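Side-chain contacts in acetyltransferase PA1377 (Pseudomonas aeruginosa, PDB 2VI7), which belongs to the GCN5-related N-acetyltransferase (GNAT) family and probably transfers an acetyl group from acetyl-CoA to an amine of an unidentified acceptor: residues E19-T22 with A23-N26; K100-G103 with S104-G108. One frame throughout, in Å; residues are numbered along the deposited sequence.

Interaction 1: residues E19-T22 with A23-N26; sequences EGLT and ALYN
Leu21 reaches forward along helix 18-25 to meet Leu24 and Tyr25, while main-chain bonds of the helix join the same residues. Ala23 N donates to Glu19 O, and Leu24 N to Gly20 O at 3.0 Å. Tyr25 N then reaches Leu21 O at 3.2 Å in the straightest bond of the series, with an N-H...O angle of 161°. At the next step the series of helical bonds weakens: Asn26 N lies 3.1 Å from Thr22 O but is bent to 125°. The same N-H also makes a weak bond to Ala23 O, so this donor is shared between two carbonyls and held firmly by neither.

Two polar side-chain atoms, Thr22 OG1 and Asn26 OD1, find their partners outside the segments. With chi1 at -62°, Thr22 holds OG1 beside its own backbone N, from where the hydroxyl is hydrogen-bonded to Val18 O one turn earlier. Asn26 swings its amide back over Thr22, but OD1 and Thr22 O, 3.3 Å apart, are both acceptors and cannot bond to each other. OD1 is instead served by the backbone N-H of Gln40, which ties this end of the segment to the chain leading into helix 42-49.

The apolar part is simple. Leu21 CD1 is 3.9 Å from Leu24 CD2 and, equally, 3.9 Å from Tyr25 CE1, one methyl touching both later side chains. Leu21, Leu24 and Tyr25 also meet Ser72 on strand 68-77, and Arg45 of helix 42-49 touches Leu21, Thr22 and Tyr25. Bonded peptides within and apolar side chains turned to the sheet make this an amphipathic helix, the first helix after the opening strand of the GNAT fold.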
loop_
_atom_site.group_PDB
_atom_site.type_symbol
_atom_site.label_atom_id
_atom_site.label_comp_id
_atom_site.label_asym_id
_atom_site.label_seq_id
_atom_site.Cartn_x
_atom_site.Cartn_y
_atom_site.Cartn_z
ATOM N N GLU A 19 -15.396 19.849 -9.047
ATOM C CA GLU A 19 -16.670 19.526 -9.675
ATOM C C GLU A 19 -16.467 18.622 -10.891
ATOM O O GLU A 19 -17.163 17.618 -11.047
ATOM C CB GLU A 19 -17.410 20.803 -10.092
ATOM C CG GLU A 19 -18.927 20.621 -10.163
ATOM C CD GLU A 19 -19.661 21.870 -10.647
ATOM O OE1 GLU A 19 -19.389 22.969 -10.102
ATOM O OE2 GLU A 19 -20.509 21.737 -11.564
ATOM N N GLY A 20 -15.511 18.984 -11.743
ATOM C CA GLY A 20 -15.233 18.198 -12.932
ATOM C C GLY A 20 -14.627 16.838 -12.630
ATOM O O GLY A 20 -14.924 15.851 -13.313
ATOM N N LEU A 21 -13.771 16.779 -11.612
ATOM C CA LEU A 21 -13.135 15.522 -11.232
ATOM C C LEU A 21 -14.173 14.539 -10.681
ATOM O O LEU A 21 -14.124 13.338 -10.956
ATOM C CB LEU A 21 -12.049 15.762 -10.177
ATOM C CG LEU A 21 -11.380 14.453 -9.757
ATOM C CD1 LEU A 21 -10.550 13.924 -10.915
ATOM C CD2 LEU A 21 -10.517 14.667 -8.544
ATOM N N THR A 22 -15.106 15.068 -9.896
ATOM C CA THR A 22 -16.174 14.279 -9.306
ATOM C C THR A 22 -17.025 13.659 -10.407
ATOM O O THR A 22 -17.401 12.491 -10.332
ATOM C CB THR A 22 -17.055 15.159 -8.426
ATOM O OG1 THR A 22 -16.267 15.692 -7.360
ATOM C CG2 THR A 22 -18.156 14.357 -7.823
ATOM N N ALA A 23 -17.321 14.451 -11.431
ATOM C CA ALA A 23 -18.108 13.979 -12.560
ATOM C C ALA A 23 -17.356 12.869 -13.283
ATOM O O ALA A 23 -17.961 11.898 -13.748
ATOM C CB ALA A 23 -18.385 15.124 -13.520
ATOM N N LEU A 24 -16.039 13.020 -13.385
ATOM C CA LEU A 24 -15.201 12.026 -14.055
ATOM C C LEU A 24 -15.414 10.636 -13.457
ATOM O O LEU A 24 -15.684 9.670 -14.165
ATOM C CB LEU A 24 -13.720 12.405 -13.935
ATOM C CG LEU A 24 -12.726 11.377 -14.493
ATOM C CD1 LEU A 24 -12.868 11.312 -16.014
ATOM C CD2 LEU A 24 -11.300 11.753 -14.082
ATOM N N TYR A 25 -15.300 10.552 -12.138
ATOM C CA TYR A 25 -15.458 9.294 -11.431
ATOM C C TYR A 25 -16.901 8.810 -11.347
ATOM O O TYR A 25 -17.148 7.648 -11.021
ATOM C CB TYR A 25 -14.848 9.429 -10.037
ATOM C CG TYR A 25 -13.341 9.579 -10.075
ATOM C CD1 TYR A 25 -12.670 10.365 -9.137
ATOM C CD2 TYR A 25 -12.583 8.925 -11.051
ATOM C CE1 TYR A 25 -11.275 10.499 -9.173
ATOM C CE2 TYR A 25 -11.197 9.048 -11.097
ATOM C CZ TYR A 25 -10.547 9.835 -10.155
ATOM O OH TYR A 25 -9.175 9.945 -10.183
ATOM N N ASN A 26 -17.852 9.694 -11.647
ATOM C CA ASN A 26 -19.258 9.315 -11.612
ATOM C C ASN A 26 -19.622 8.516 -12.857
ATOM O O ASN A 26 -20.737 8.020 -12.972
ATOM C CB ASN A 26 -20.163 10.550 -11.466
ATOM C CG ASN A 26 -20.328 10.990 -10.010
ATOM O OD1 ASN A 26 -19.656 10.478 -9.105
ATOM N ND2 ASN A 26 -21.221 11.949 -9.781
#

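Interaction 2: residues K100-G103 with S104-G108; sequences KGVG and SRLLG. With SO4 (sulfate ion), chain F.
Leu106 packs back against Val102, one helical turn earlier, and its path can be followed atom by atom. CB lies 3.6 Å from Val102 O. A chi1 of -78° keeps CG beside the backbone N, where it too remains 3.6 Å from Val102 O. CD1, 3.8 Å from Val102 O, then runs alongside the valine and meets Val102 CG1 at 4.0 Å, the two side chains pointing the same way. Beyond this pair the leucine rests on Leu10, Leu61, Ala63 and Val93 of three strands, and Val102 adds Ile8 and Val95. The first helical bond, Arg105 N to Gly101 O, is weak, but the next two are nearly straight: Leu106 N bonds to Val102 O at 3.1 Å with an angle of 171°, and Leu107 N reaches Gly103 O just as straight.

Polar chemistry gathers at the start of the helix, where a sulfate ion, probably from the crystallisation liquor, is held by main-chain N-H groups. Gly101 N, at the N-cap, gives a 2.8 Å bond to sulfate O3, and Gly103 N an equal one, 2.8 Å, to O1. Ser104 N follows at 3.1 Å from O4; a further bond from Ser104 OG to O4 rests on one of two conformers and is doubtful. Gly101 has a phi of 80°, a turn that glycine accepts easily, and Gly103, lacking a side chain, lets O1 settle close to the backbone. The amides and the positive end of the helix dipole would favour an anion here, consistent with the glycine-rich loop by which GNAT enzymes grip the pyrophosphate of acetyl-CoA.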
loop_
_atom_site.group_PDB
_atom_site.type_symbol
_atom_site.label_atom_id
_atom_site.label_comp_id
_atom_site.label_asym_id
_atom_site.label_seq_id
_atom_site.Cartn_x
_atom_site.Cartn_y
_atom_site.Cartn_z
ATOM N N LYS A 100 -8.046 8.154 -27.141
ATOM C CA LYS A 100 -7.827 9.540 -27.544
ATOM C C LYS A 100 -6.511 10.176 -27.037
ATOM O O LYS A 100 -6.307 11.384 -27.178
ATOM C CB LYS A 100 -9.018 10.400 -27.097
ATOM N N GLY A 101 -5.635 9.378 -26.428
ATOM C CA GLY A 101 -4.364 9.905 -25.949
ATOM C C GLY A 101 -4.329 10.662 -24.632
ATOM O O GLY A 101 -3.347 11.343 -24.322
ATOM N N VAL A 102 -5.388 10.551 -23.844
ATOM C CA VAL A 102 -5.428 11.236 -22.565
ATOM C C VAL A 102 -4.543 10.516 -21.552
ATOM O O VAL A 102 -3.850 11.155 -20.765
ATOM C CB VAL A 102 -6.870 11.320 -22.038
ATOM C CG1 VAL A 102 -6.895 11.951 -20.657
ATOM C CG2 VAL A 102 -7.711 12.129 -23.011
ATOM N N GLY A 103 -4.559 9.187 -21.588
ATOM C CA GLY A 103 -3.752 8.404 -20.668
ATOM C C GLY A 103 -2.258 8.632 -20.815
ATOM O O GLY A 103 -1.570 8.893 -19.827
ATOM N N SER A 104 -1.755 8.535 -22.042
ATOM C CA SER A 104 -0.332 8.728 -22.299
ATOM C C SER A 104 0.115 10.132 -21.913
ATOM O O SER A 104 1.223 10.321 -21.416
ATOM C CB SER A 104 -0.021 8.487 -23.776
ATOM O OG SER A 104 -0.641 9.466 -24.587
ATOM N N ARG A 105 -0.751 11.111 -22.153
ATOM C CA ARG A 105 -0.463 12.502 -21.830
ATOM C C ARG A 105 -0.214 12.639 -20.330
ATOM O O ARG A 105 0.817 13.160 -19.892
ATOM C CB ARG A 105 -1.656 13.362 -22.240
ATOM C CG ARG A 105 -1.410 14.856 -22.258
ATOM C CD ARG A 105 -0.802 15.316 -23.574
ATOM N NE ARG A 105 -0.805 16.776 -23.686
ATOM C CZ ARG A 105 -0.042 17.590 -22.958
ATOM N NH1 ARG A 105 -0.121 18.906 -23.130
ATOM N NH2 ARG A 105 0.806 17.095 -22.063
ATOM N N LEU A 106 -1.180 12.160 -19.553
ATOM C CA LEU A 106 -1.115 12.204 -18.100
ATOM C C LEU A 106 0.074 11.423 -17.541
ATOM O O LEU A 106 0.836 11.953 -16.729
ATOM C CB LEU A 106 -2.415 11.644 -17.495
ATOM C CG LEU A 106 -3.678 12.515 -17.453
ATOM C CD1 LEU A 106 -4.889 11.643 -17.154
ATOM C CD2 LEU A 106 -3.525 13.605 -16.403
ATOM N N LEU A 107 0.228 10.174 -17.979
ATOM C CA LEU A 107 1.296 9.309 -17.486
ATOM C C LEU A 107 2.687 9.811 -17.848
ATOM O O LEU A 107 3.574 9.860 -17.000
ATOM C CB LEU A 107 1.099 7.870 -17.996
ATOM C CG LEU A 107 2.068 6.814 -17.442
ATOM C CD1 LEU A 107 2.046 6.846 -15.914
ATOM C CD2 LEU A 107 1.710 5.430 -17.966
ATOM N N GLY A 108 2.873 10.184 -19.107
ATOM C CA GLY A 108 4.159 10.680 -19.540
ATOM C C GLY A 108 4.600 11.850 -18.684
ATOM O O GLY A 108 5.772 11.976 -18.339
HETATM S S SO4 F . -4.168 6.706 -24.623
HETATM O O1 SO4 F . -5.034 7.138 -23.494
HETATM O O2 SO4 F . -3.719 5.311 -24.401
HETATM O O3 SO4 F . -4.937 6.742 -25.890
HETATM O O4 SO4 F . -3.002 7.620 -24.726
#

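Overall arrangement
Interaction 1 closes well before interaction 2 opens along the chain, and the two do not touch: their centres are 18 Å apart and their nearest atoms about 7 Å. They are linked through the sheet. Interaction 1 rests on strand 68-77, which pairs antiparallel with strand 86-95, and interaction 2 packs on the latter within the unit of strand 86-95, helix 102-117 and strand 122-128. Small molecules probably left from crystallisation lie near both: the side chain of Tyr25 is about 4 Å from a glycerol, and Gly103, at the sulfate-bearing helix start, about 5 Å from an azide. Interaction 1 itself is chiefly packing of helix 18-25 against both strand 68-77 and helix 42-49.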